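Local atomic coordinates of alpha-1,2-mannosyltransferase (Ktr4), putative (Neosartorya fumigata, PDB entry 7BOP), a protein that belongs to the Ktr group of fungal glycosyltransferase-family proteins with a GT-A-type fold, and binds guanosine-5'-diphosphate and a manganese ion. Residues W50-D54 / N55-P59; K88-E91 / R92-S96; I142-E145 / L146-E149; D163-S166 / Y167-C171; P377-F380 / K381-M385. All blocks are in the same frame, centred on the assembly; numbering follows the deposited sequence.

Contact 1: residues W50-D54 / N55-P59; sequences WRADD and NDYAP. With NA (sodium ion), chain I.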
# COMPACT_ATOMS: atom_id res chain seq x y z
N TRP A 50 11.80 3.66 19.64
CA TRP A 50 11.11 4.60 20.51
C TRP A 50 9.93 3.89 21.17
O TRP A 50 9.02 3.43 20.47
CB TRP A 50 10.66 5.82 19.72
CG TRP A 50 11.82 6.61 19.24
CD1 TRP A 50 12.47 6.49 18.05
CD2 TRP A 50 12.50 7.62 19.98
NE1 TRP A 50 13.51 7.39 17.99
CE2 TRP A 50 13.56 8.09 19.16
CE3 TRP A 50 12.33 8.19 21.25
CZ2 TRP A 50 14.45 9.10 19.58
CZ3 TRP A 50 13.20 9.19 21.67
CH2 TRP A 50 14.25 9.64 20.83
N ARG A 51 9.97 3.80 22.51
CA ARG A 51 8.96 3.10 23.31
C ARG A 51 7.95 4.05 23.95
O ARG A 51 8.31 5.17 24.33
CB ARG A 51 9.63 2.34 24.47
CG ARG A 51 10.79 1.44 24.09
CD ARG A 51 10.30 0.27 23.30
NE ARG A 51 11.36 -0.70 23.02
CZ ARG A 51 11.17 -1.81 22.31
NH1 ARG A 51 9.97 -2.08 21.80
NH2 ARG A 51 12.19 -2.64 22.10
N ALA A 52 6.72 3.58 24.11
CA ALA A 52 5.68 4.37 24.77
C ALA A 52 5.91 4.52 26.28
O ALA A 52 5.53 5.54 26.86
CB ALA A 52 4.31 3.75 24.53
N ASP A 53 6.53 3.52 26.90
CA ASP A 53 6.67 3.49 28.35
C ASP A 53 7.75 4.43 28.91
O ASP A 53 7.72 4.72 30.09
CB ASP A 53 6.89 2.06 28.88
CG ASP A 53 7.96 1.32 28.13
OD1 ASP A 53 7.65 0.83 27.01
OD2 ASP A 53 9.09 1.22 28.64
N ASP A 54 8.67 4.93 28.08
CA ASP A 54 9.64 5.93 28.56
C ASP A 54 9.69 7.20 27.71
O ASP A 54 10.71 7.90 27.68
CB ASP A 54 11.02 5.29 28.77
CG ASP A 54 11.60 4.71 27.50
OD1 ASP A 54 10.93 4.81 26.45
OD2 ASP A 54 12.71 4.17 27.57
N ASN A 55 8.59 7.49 27.03
CA ASN A 55 8.41 8.76 26.33
C ASN A 55 7.04 9.33 26.61
O ASN A 55 6.13 8.62 27.03
CB ASN A 55 8.55 8.57 24.81
CG ASN A 55 9.99 8.41 24.39
OD1 ASN A 55 10.72 9.39 24.32
ND2 ASN A 55 10.41 7.18 24.13
N ASP A 56 6.91 10.63 26.34
CA ASP A 56 5.63 11.31 26.39
C ASP A 56 4.88 11.09 25.07
O ASP A 56 5.12 11.78 24.10
CB ASP A 56 5.86 12.81 26.62
CG ASP A 56 4.58 13.60 26.66
OD1 ASP A 56 3.47 13.01 26.65
OD2 ASP A 56 4.69 14.85 26.70
N TYR A 57 3.96 10.13 25.06
CA TYR A 57 3.05 9.91 23.94
C TYR A 57 1.60 10.18 24.35
O TYR A 57 0.67 9.67 23.72
CB TYR A 57 3.22 8.49 23.38
CG TYR A 57 4.40 8.33 22.44
CD1 TYR A 57 4.33 8.76 21.11
CD2 TYR A 57 5.57 7.70 22.85
CE1 TYR A 57 5.40 8.60 20.24
CE2 TYR A 57 6.65 7.53 21.99
CZ TYR A 57 6.56 7.97 20.68
OH TYR A 57 7.63 7.79 19.83
N ALA A 58 1.39 11.03 25.36
CA ALA A 58 0.04 11.40 25.77
C ALA A 58 -0.71 12.05 24.60
O ALA A 58 -0.13 12.84 23.85
CB ALA A 58 0.06 12.34 26.98
N PRO A 59 -2.00 11.71 24.43
CA PRO A 59 -2.74 12.15 23.24
C PRO A 59 -2.87 13.67 23.08
O PRO A 59 -2.91 14.16 21.96
CB PRO A 59 -4.11 11.49 23.40
CG PRO A 59 -4.22 11.13 24.83
CD PRO A 59 -2.83 10.91 25.34
NA NA I . 4.70 7.25 28.06
O HOH W 1 2.82 8.27 27.03
O HOH W 2 3.58 5.76 29.42
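Arg51 and Asn55 are joined by a nearly straight hydrogen bond across a type I beta turn from Ala52 to Asn55. Asn55 ND2 gives a hydrogen to Arg51 O at 2.9 Å (N-H...O 170°), meeting a lone pair in the carbonyl plane, with the acceptor lying in the plane of the amide. With CG beside its own backbone N (chi1 -76°), the Asn55 side chain folds back over the turn, and an amide suits this place because its N-H can reach that carbonyl.

Metal bonds form the second group. A sodium ion is held by Ala52 O and Asn55 O, both at 2.2 Å, and by two waters; one water also accepts from Tyr57 N at 2.9 Å. Ala52 O and Asn55 O stand 3.1 Å apart, a closeness the shared cation makes favourable.

Van der Waals contacts fill the rest. The Asn55 amide lies at the edge of the Trp50 ring, ND2 being 3.6 Å from CE3, with the two planes 52° apart. Tyr57 brings CD2 to 3.8 Å from Ala52 CA, and its OH lies beside Trp50 CB. Both aromatic residues turn their polar ends to aspartates outside the turn: Trp50 NE1 bonds Asp213 and Tyr57 OH bonds Asp206, while Arg51 forms a salt bridge with Glu44.

Main-chain oxygens and water thus supply the four sodium ligands of the model, so the ion probably stabilises the turn through its backbone, while the Asn55 amide ties the same turn to Arg51 O.

Contact 2: residues K88-E91 / R92-S96; sequences KDLE and RTWNS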
# COMPACT_ATOMS: atom_id res chain seq x y z
N LYS A 88 -10.40 -0.32 15.90
CA LYS A 88 -10.26 -1.06 17.16
C LYS A 88 -8.99 -1.91 17.17
O LYS A 88 -8.28 -1.93 18.17
CB LYS A 88 -11.47 -1.96 17.42
CG LYS A 88 -12.71 -1.21 17.90
CD LYS A 88 -13.89 -2.16 18.06
CE LYS A 88 -15.15 -1.42 18.49
NZ LYS A 88 -15.01 -0.82 19.85
N ASP A 89 -8.70 -2.58 16.06
CA ASP A 89 -7.50 -3.41 15.96
C ASP A 89 -6.24 -2.57 15.99
O ASP A 89 -5.28 -2.89 16.70
CB ASP A 89 -7.50 -4.25 14.67
CG ASP A 89 -8.35 -5.52 14.76
OD1 ASP A 89 -9.01 -5.79 15.79
OD2 ASP A 89 -8.31 -6.28 13.78
N LEU A 90 -6.21 -1.50 15.19
CA LEU A 90 -5.00 -0.69 15.09
C LEU A 90 -4.72 0.05 16.40
O LEU A 90 -3.57 0.13 16.86
CB LEU A 90 -5.06 0.27 13.89
CG LEU A 90 -3.75 1.00 13.56
CD1 LEU A 90 -2.54 0.08 13.63
CD2 LEU A 90 -3.85 1.63 12.18
N GLU A 91 -5.79 0.54 17.03
CA GLU A 91 -5.68 1.16 18.35
C GLU A 91 -5.20 0.17 19.42
O GLU A 91 -4.23 0.45 20.13
CB GLU A 91 -7.02 1.80 18.74
CG GLU A 91 -7.33 3.07 17.95
CD GLU A 91 -6.55 4.28 18.43
OE1 GLU A 91 -6.16 4.29 19.62
OE2 GLU A 91 -6.29 5.22 17.64
N ARG A 92 -5.83 -1.00 19.51
CA ARG A 92 -5.46 -2.00 20.51
C ARG A 92 -4.02 -2.46 20.35
O ARG A 92 -3.29 -2.58 21.33
CB ARG A 92 -6.38 -3.23 20.43
CG ARG A 92 -6.16 -4.24 21.55
CD ARG A 92 -6.96 -5.52 21.36
NE ARG A 92 -6.53 -6.27 20.17
CZ ARG A 92 -7.15 -6.31 18.99
NH1 ARG A 92 -8.30 -5.66 18.77
NH2 ARG A 92 -6.62 -7.04 17.99
N THR A 93 -3.61 -2.72 19.10
CA THR A 93 -2.27 -3.25 18.87
C THR A 93 -1.17 -2.21 18.91
O THR A 93 -0.02 -2.57 19.19
CB THR A 93 -2.18 -4.01 17.54
OG1 THR A 93 -2.50 -3.15 16.45
CG2 THR A 93 -3.10 -5.24 17.56
N TRP A 94 -1.48 -0.96 18.62
CA TRP A 94 -0.46 0.07 18.42
C TRP A 94 -0.84 1.48 18.89
O TRP A 94 -0.20 2.03 19.78
CB TRP A 94 -0.02 0.11 16.94
CG TRP A 94 1.16 0.99 16.73
CD1 TRP A 94 2.42 0.75 17.11
CD2 TRP A 94 1.15 2.29 16.13
NE1 TRP A 94 3.24 1.81 16.77
CE2 TRP A 94 2.48 2.77 16.16
CE3 TRP A 94 0.16 3.09 15.55
CZ2 TRP A 94 2.84 4.01 15.65
CZ3 TRP A 94 0.53 4.33 15.03
CH2 TRP A 94 1.86 4.78 15.10
N ASN A 95 -1.87 2.08 18.29
CA ASN A 95 -2.06 3.53 18.46
C ASN A 95 -2.59 3.98 19.84
O ASN A 95 -2.48 5.17 20.16
CB ASN A 95 -2.92 4.12 17.35
CG ASN A 95 -2.66 5.61 17.15
OD1 ASN A 95 -1.51 6.04 17.09
ND2 ASN A 95 -3.71 6.39 17.03
N SER A 96 -3.13 3.07 20.65
CA SER A 96 -3.53 3.46 22.01
C SER A 96 -2.32 3.87 22.85
O SER A 96 -2.47 4.62 23.80
CB SER A 96 -4.31 2.35 22.72
OG SER A 96 -3.50 1.23 22.90
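The Arg92 guanidinium receives Asp89 OD1 at its edge, NH1 lying 3.1 Å from OD1 in a salt bridge; NH2 adds a weak bond to the same oxygen. The carboxylate stands almost perpendicular to the guanidinium (84°) and is met on its anti side, though 33° out of its plane. A bend at chi3 (65°) brings Arg92 back toward Asp89, three residues earlier, whose OD2 is taken by Phe199 N. The Trp94 ring is approached obliquely by Leu90 CD1; it stacks with Phe98 and bonds Tyr205 O through NE1.

Asn95 ND2 points its N-H at Glu91 OE2 (2.9 Å), coming down from above the carboxylate. Thr122 and Trp102 also bond OE2, and Asn95 OD1 is taken by Tyr100 N.

Helix 80-98 is the crossover helix between strands 69-74 and 102-106; apolar Leu90 and Trp94 suit its sheet-facing side and, with Asn95, rest on Leu71. At a pi-type turn Leu90 O accepts from Trp94 N at 2.9 Å and from Asn95 N at 3.0 Å. Short hydroxyls can fold back onto carbonyls of the preceding turn: Thr93 OG1 reaches Asp89 O at 2.8 Å and Ser96 OG reaches Glu91 O at 3.0 Å.

With three partners gripping OE2, the buried Glu91 carboxylate is probably kept ionised, whereas the Asp89–Arg92 pair lies nearer the solvent, where water probably weakens the attraction.

Contact 3: residues I142-E145 / L146-E149; sequences INME and LFRE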
# COMPACT_ATOMS: atom_id res chain seq x y z
N ILE A 142 -9.34 13.20 -20.68
CA ILE A 142 -9.87 11.84 -20.71
C ILE A 142 -11.22 11.88 -21.42
O ILE A 142 -12.11 12.62 -21.01
CB ILE A 142 -10.05 11.24 -19.30
CG1 ILE A 142 -8.69 11.15 -18.57
CG2 ILE A 142 -10.75 9.88 -19.35
CD1 ILE A 142 -7.64 10.28 -19.24
N ASN A 143 -11.35 11.06 -22.46
CA ASN A 143 -12.61 10.93 -23.18
C ASN A 143 -13.48 9.88 -22.48
O ASN A 143 -13.10 8.71 -22.39
CB ASN A 143 -12.34 10.52 -24.63
CG ASN A 143 -13.60 10.49 -25.47
OD1 ASN A 143 -14.40 9.55 -25.39
ND2 ASN A 143 -13.78 11.51 -26.29
N MET A 144 -14.65 10.30 -22.00
CA MET A 144 -15.52 9.40 -21.23
C MET A 144 -16.17 8.30 -22.06
O MET A 144 -16.48 7.25 -21.50
CB MET A 144 -16.57 10.19 -20.43
CG MET A 144 -15.99 11.14 -19.39
SD MET A 144 -14.77 10.36 -18.29
CE MET A 144 -15.87 9.25 -17.41
N GLU A 145 -16.39 8.52 -23.36
CA GLU A 145 -16.87 7.43 -24.24
C GLU A 145 -15.84 6.32 -24.40
O GLU A 145 -16.19 5.14 -24.39
CB GLU A 145 -17.32 7.93 -25.62
CG GLU A 145 -18.82 8.10 -25.73
CD GLU A 145 -19.26 8.70 -27.06
OE1 GLU A 145 -18.75 8.27 -28.12
OE2 GLU A 145 -20.14 9.59 -27.04
N LEU A 146 -14.57 6.69 -24.58
CA LEU A 146 -13.47 5.72 -24.60
C LEU A 146 -13.35 4.99 -23.26
O LEU A 146 -13.14 3.78 -23.23
CB LEU A 146 -12.14 6.40 -24.93
CG LEU A 146 -11.94 6.97 -26.34
CD1 LEU A 146 -10.54 7.57 -26.44
CD2 LEU A 146 -12.14 5.91 -27.41
N PHE A 147 -13.49 5.73 -22.15
CA PHE A 147 -13.54 5.10 -20.83
C PHE A 147 -14.62 4.02 -20.77
O PHE A 147 -14.35 2.89 -20.33
CB PHE A 147 -13.76 6.12 -19.70
CG PHE A 147 -14.19 5.48 -18.42
CD1 PHE A 147 -13.27 4.82 -17.63
CD2 PHE A 147 -15.54 5.46 -18.05
CE1 PHE A 147 -13.66 4.17 -16.47
CE2 PHE A 147 -15.94 4.81 -16.89
CZ PHE A 147 -15.00 4.16 -16.10
N ARG A 148 -15.85 4.35 -21.18
CA ARG A 148 -16.98 3.43 -21.07
C ARG A 148 -16.80 2.19 -21.93
O ARG A 148 -17.17 1.09 -21.52
CB ARG A 148 -18.31 4.13 -21.38
CG ARG A 148 -18.81 5.01 -20.24
CD ARG A 148 -20.23 5.51 -20.47
NE ARG A 148 -20.27 6.57 -21.49
CZ ARG A 148 -20.08 7.87 -21.27
NH1 ARG A 148 -20.14 8.71 -22.30
NH2 ARG A 148 -19.85 8.36 -20.05
N GLU A 149 -16.23 2.36 -23.12
CA GLU A 149 -15.98 1.23 -24.02
C GLU A 149 -14.96 0.24 -23.45
O GLU A 149 -15.20 -0.97 -23.46
CB GLU A 149 -15.52 1.73 -25.39
CG GLU A 149 -16.64 2.42 -26.16
CD GLU A 149 -16.17 3.05 -27.47
OE1 GLU A 149 -17.01 3.67 -28.15
OE2 GLU A 149 -14.98 2.92 -27.82
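Asn143 and Leu146 make the tight start of a helix: Asn143 OD1 accepts from Leu146 N at 3.0 Å (N-H...O 162°), in the carbonyl plane and on a lone pair. With CG anti to the Asn143 nitrogen (chi1 -175°), the short amide swings over the first turn and takes up one of its N-H groups. Leu146 crosses this side chain at about a right angle, its CG 3.7 Å from OD1. Asn143 uses its main-chain oxygen as well, accepting from Phe147 N at 3.0 Å.

Packing is also close on the inner side. Met144, bent at chi2 and chi3, curls its methyl against Phe147, CE lying 3.9 Å from CD2 with the two side chains alongside each other. A flexible thioether suits this place because it can follow the ring's outline. Helix 165-177 lies against the pair through Leu165, and Phe310 covers Phe147 too.

The outer side is looser. The Arg148 guanidinium lies flat above Met144 O, which sits 3.6 Å from its plane near the centre. Glu145 crosses nearby, touching NH1 with its CG at 3.7 Å, yet its OE2 stays 4.8 Å from Arg148 NH1, too far for a salt bridge, though the opposite charges probably attract weakly. Glu149 reaches past, its CG 3.3 Å from Glu145 O. Long charged chains such as these suit an exposed surface.

The whole is an N-capped first turn, with one side packed on Leu165 and Phe310 and the other carrying charged chains, and with asparagine in the classical N-cap role at the start of helix 144-157.

Contact 4: residues D163-S166 / Y167-C171; sequences DKLS and YHQMC. With GDP (guanosine-5'-diphosphate), chain H.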
# COMPACT_ATOMS: atom_id res chain seq x y z
N ASP A 163 -17.01 -2.99 -13.68
CA ASP A 163 -16.25 -1.74 -13.62
C ASP A 163 -17.03 -0.61 -12.96
O ASP A 163 -18.24 -0.50 -13.15
CB ASP A 163 -15.79 -1.33 -15.02
CG ASP A 163 -14.77 -0.22 -14.98
OD1 ASP A 163 -15.18 0.96 -14.90
OD2 ASP A 163 -13.56 -0.53 -15.01
N LYS A 164 -16.33 0.21 -12.19
CA LYS A 164 -16.89 1.43 -11.60
C LYS A 164 -15.90 2.55 -11.82
O LYS A 164 -14.72 2.38 -11.52
CB LYS A 164 -17.05 1.26 -10.08
CG LYS A 164 -18.24 0.42 -9.64
CD LYS A 164 -17.86 -0.63 -8.59
CE LYS A 164 -18.75 -0.60 -7.35
NZ LYS A 164 -20.22 -0.54 -7.63
N LEU A 165 -16.38 3.70 -12.30
CA LEU A 165 -15.52 4.87 -12.48
C LEU A 165 -14.82 5.25 -11.18
O LEU A 165 -13.65 5.62 -11.20
CB LEU A 165 -16.32 6.07 -13.02
CG LEU A 165 -15.54 7.38 -13.21
CD1 LEU A 165 -14.37 7.22 -14.17
CD2 LEU A 165 -16.49 8.48 -13.69
N SER A 166 -15.54 5.16 -10.07
CA SER A 166 -14.99 5.50 -8.76
C SER A 166 -13.74 4.71 -8.38
O SER A 166 -12.83 5.24 -7.75
CB SER A 166 -16.07 5.36 -7.68
OG SER A 166 -16.52 4.03 -7.56
N TYR A 167 -13.67 3.44 -8.80
CA TYR A 167 -12.48 2.64 -8.54
C TYR A 167 -11.26 3.24 -9.23
O TYR A 167 -10.18 3.33 -8.62
CB TYR A 167 -12.67 1.17 -8.97
CG TYR A 167 -11.62 0.29 -8.34
CD1 TYR A 167 -11.80 -0.20 -7.05
CD2 TYR A 167 -10.43 0.00 -9.00
CE1 TYR A 167 -10.83 -0.99 -6.45
CE2 TYR A 167 -9.46 -0.79 -8.40
CZ TYR A 167 -9.66 -1.28 -7.12
OH TYR A 167 -8.72 -2.06 -6.52
N HIS A 168 -11.44 3.66 -10.48
CA HIS A 168 -10.37 4.30 -11.24
C HIS A 168 -9.97 5.63 -10.58
O HIS A 168 -8.79 5.95 -10.49
CB HIS A 168 -10.80 4.57 -12.69
CG HIS A 168 -11.11 3.34 -13.50
ND1 HIS A 168 -10.27 2.86 -14.48
CD2 HIS A 168 -12.19 2.53 -13.50
CE1 HIS A 168 -10.82 1.79 -15.04
NE2 HIS A 168 -11.98 1.57 -14.46
N GLN A 169 -10.96 6.39 -10.12
CA GLN A 169 -10.68 7.66 -9.44
C GLN A 169 -9.89 7.45 -8.15
O GLN A 169 -8.96 8.19 -7.84
CB GLN A 169 -11.98 8.42 -9.16
CG GLN A 169 -12.67 8.89 -10.43
CD GLN A 169 -14.05 9.44 -10.15
OE1 GLN A 169 -14.99 8.68 -9.93
NE2 GLN A 169 -14.18 10.76 -10.13
N MET A 170 -10.26 6.40 -7.41
CA MET A 170 -9.53 6.01 -6.20
C MET A 170 -8.08 5.63 -6.50
O MET A 170 -7.17 6.07 -5.81
CB MET A 170 -10.28 4.87 -5.49
CG MET A 170 -9.56 4.32 -4.27
SD MET A 170 -8.31 3.09 -4.67
CE MET A 170 -9.34 1.76 -5.31
N CYS A 171 -7.87 4.83 -7.54
CA CYS A 171 -6.51 4.41 -7.92
C CYS A 171 -5.64 5.61 -8.30
O CYS A 171 -4.48 5.70 -7.90
CB CYS A 171 -6.55 3.42 -9.08
SG CYS A 171 -7.20 1.79 -8.62
PB GDP H . -10.09 -3.05 -2.87
O1B GDP H . -11.18 -4.07 -3.01
O2B GDP H . -9.43 -3.02 -1.48
O3B GDP H . -9.10 -2.98 -4.01
O3A GDP H . -10.95 -1.67 -3.02
PA GDP H . -11.75 -0.92 -1.83
O1A GDP H . -13.21 -0.83 -2.17
O2A GDP H . -11.27 -1.49 -0.47
O5' GDP H . -11.13 0.55 -2.09
C5' GDP H . -9.80 0.87 -1.71
C4' GDP H . -9.81 2.00 -0.68
O4' GDP H . -10.37 3.17 -1.27
C3' GDP H . -10.67 1.73 0.55
O3' GDP H . -10.08 2.43 1.65
C2' GDP H . -12.04 2.30 0.18
O2' GDP H . -12.77 2.72 1.33
C1' GDP H . -11.65 3.48 -0.71
N9 GDP H . -12.55 3.83 -1.83
C8 GDP H . -12.77 3.16 -3.00
N7 GDP H . -13.62 3.86 -3.78
C5 GDP H . -13.95 5.00 -3.13
C6 GDP H . -14.79 6.18 -3.38
O6 GDP H . -15.43 6.26 -4.45
N1 GDP H . -14.85 7.15 -2.45
C2 GDP H . -14.15 7.08 -1.29
N2 GDP H . -14.23 8.07 -0.37
N3 GDP H . -13.36 6.01 -0.99
C4 GDP H . -13.22 4.98 -1.86
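Leu165 O accepts from Gln169 N at 3.0 Å and Ser166 O from Met170 N at 2.8 Å, as the chain leaves the N-cap position at Lys164 and winds into the first turns of helix 165-177. This helix start lines the guanosine-5'-diphosphate pocket of the GT-A-type fold, with Ser166, Tyr167 and Met170 all facing the ligand.

On the side away from the ligand, Asp163 and His168 form a His-carboxylate hydrogen bond: NE2 donates to OD2 at 2.7 Å and 175°, with OD2 using its syn lone pair and lying in the ring plane. Lys164 O sits at the same ring's edge, 3.2 Å from His168 CD2. Tyr161 OH also bonds Asp163 OD2, and His168 ND1 is bonded to Phe309 O, so both ring nitrogens are engaged and the imidazole's rotation is fixed. Gln169 lays its OE1 3.6 Å from Leu165 CG and passes its NE2 to Trp136 O, an arrangement that suits a long amide in a buried place.

Toward the ligand, small Ser166 lets the base come close, CB to O6 of guanosine-5'-diphosphate being 3.4 Å. Met170, bent at chi2 and chi3, sets CG 3.3 Å from the ligand's O4' and rests its CE over one face of the Tyr167 ring, toward its rim. With CG anti to its nitrogen (chi1 -163°), Tyr167 extends along the pocket until its OH donates to the ligand's O3B at 2.7 Å.

Contact 5: residues P377-F380 / K381-M385; sequences PSYF and KHVGM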
# COMPACT_ATOMS: atom_id res chain seq x y z
N PRO A 377 8.48 -14.81 -2.95
CA PRO A 377 9.69 -15.56 -3.33
C PRO A 377 10.54 -14.84 -4.39
O PRO A 377 11.77 -14.89 -4.33
CB PRO A 377 9.13 -16.89 -3.86
CG PRO A 377 7.84 -17.05 -3.16
CD PRO A 377 7.27 -15.65 -3.11
N SER A 378 9.89 -14.13 -5.31
CA SER A 378 10.61 -13.29 -6.26
C SER A 378 11.19 -12.04 -5.59
O SER A 378 12.35 -11.70 -5.82
CB SER A 378 9.69 -12.89 -7.41
OG SER A 378 10.35 -11.98 -8.26
N TYR A 379 10.38 -11.36 -4.78
CA TYR A 379 10.86 -10.14 -4.12
C TYR A 379 12.05 -10.41 -3.18
O TYR A 379 13.03 -9.66 -3.17
CB TYR A 379 9.73 -9.44 -3.35
CG TYR A 379 10.17 -8.09 -2.83
CD1 TYR A 379 10.31 -7.02 -3.69
CD2 TYR A 379 10.47 -7.89 -1.49
CE1 TYR A 379 10.71 -5.77 -3.25
CE2 TYR A 379 10.88 -6.64 -1.02
CZ TYR A 379 11.00 -5.58 -1.91
OH TYR A 379 11.40 -4.34 -1.48
N PHE A 380 11.97 -11.50 -2.43
CA PHE A 380 13.03 -11.87 -1.50
C PHE A 380 14.31 -12.30 -2.21
O PHE A 380 15.40 -12.02 -1.72
CB PHE A 380 12.55 -12.98 -0.54
CG PHE A 380 11.47 -12.55 0.42
CD1 PHE A 380 11.15 -11.20 0.66
CD2 PHE A 380 10.77 -13.52 1.13
CE1 PHE A 380 10.16 -10.86 1.56
CE2 PHE A 380 9.79 -13.17 2.04
CZ PHE A 380 9.49 -11.84 2.26
N LYS A 381 14.18 -12.94 -3.37
CA LYS A 381 15.34 -13.29 -4.19
C LYS A 381 16.00 -12.05 -4.80
O LYS A 381 17.22 -11.87 -4.71
CB LYS A 381 14.95 -14.27 -5.30
CG LYS A 381 16.07 -14.60 -6.28
CD LYS A 381 15.63 -15.70 -7.23
CE LYS A 381 16.65 -15.90 -8.34
NZ LYS A 381 16.24 -17.04 -9.21
N HIS A 382 15.19 -11.20 -5.44
CA HIS A 382 15.72 -10.08 -6.24
C HIS A 382 16.03 -8.82 -5.44
O HIS A 382 16.83 -8.00 -5.89
CB HIS A 382 14.76 -9.75 -7.37
CG HIS A 382 14.68 -10.83 -8.39
ND1 HIS A 382 15.73 -11.11 -9.24
CD2 HIS A 382 13.72 -11.74 -8.66
CE1 HIS A 382 15.41 -12.13 -10.01
NE2 HIS A 382 14.19 -12.54 -9.67
N VAL A 383 15.39 -8.66 -4.29
CA VAL A 383 15.52 -7.44 -3.49
C VAL A 383 15.95 -7.79 -2.06
O VAL A 383 16.94 -7.28 -1.60
CB VAL A 383 14.24 -6.57 -3.51
CG1 VAL A 383 14.47 -5.25 -2.78
CG2 VAL A 383 13.80 -6.30 -4.94
N GLY A 384 15.19 -8.65 -1.37
CA GLY A 384 15.59 -9.13 -0.05
C GLY A 384 14.49 -9.04 0.98
O GLY A 384 13.38 -8.61 0.67
N MET A 385 14.83 -9.44 2.20
CA MET A 385 13.87 -9.60 3.31
C MET A 385 14.03 -8.53 4.38
O MET A 385 13.42 -8.62 5.43
CB MET A 385 14.06 -10.99 3.94
CG MET A 385 13.60 -12.10 3.03
SD MET A 385 13.94 -13.75 3.67
CE MET A 385 15.69 -13.86 3.34
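Phe380 and Met385 meet at about a right angle: Met385 CG lies over the ring face, 3.5 Å from its centroid and 18° off the normal, while SD follows over the same ring at 4.5 Å from the centroid. This combines a CH-pi contact with a Met-aromatic one. Methionine suits the role, since its slim, flexible chain lets a methylene settle on the ring face, toward the rim, with sulfur beyond.

Val383 does the like for Tyr379. Val383 CB sits 3.8 Å from the Tyr379 centroid, over the face; one branch, Val383 CG2, lies 3.6 Å from Tyr379 CE1 and the other, CG1, 3.5 Å from the hydroxyl OH. A beta-branched side chain covers a ring well from so short a stem.

The backbone positions both pairs. Tyr379 O accepts from Val383 N at 2.8 Å and from Gly384 N at 3.0 Å, the second an i+5 bond, wider than the alpha-helical one. Gly384 takes a phi of 132°, which glycine accepts readily because it has no side chain to meet the preceding carbonyl; the chain turns here and Met385 is carried back to Phe380. Gly384 CA also makes a CA-H...O contact with Phe380 O.

Farther out, Trp257, Phe279 and Phe220 meet the Tyr379 ring, Trp335 meets Phe380, and Asp260 bonds Ser378 OG. The arrangement is the C-terminal end of helix 376-382, set into an aromatic cluster, with the chain redirected at Gly384 just after the helix ends.

Contacts 1 and 3 lie at the surface, on opposite sides of the chain's centre, whereas contacts 2, 4 and 5 are partly buried. Contacts 3 and 4 belong together: helices 144-157 and 165-177 follow each other in the chain and pack directly, Phe147 resting against Asp163, Leu165 and His168. Both are helix starts, but contact 4 turns one side to the nucleotide while contact 3 turns charged chains outward. Contact 2 sits in the later half of the helix of a beta-alpha-beta unit and contact 5 at a helix end. Chemistry follows place: sodium and water in the loop of contact 1, buried polar networks in contact 2, aromatic faces in contact 5.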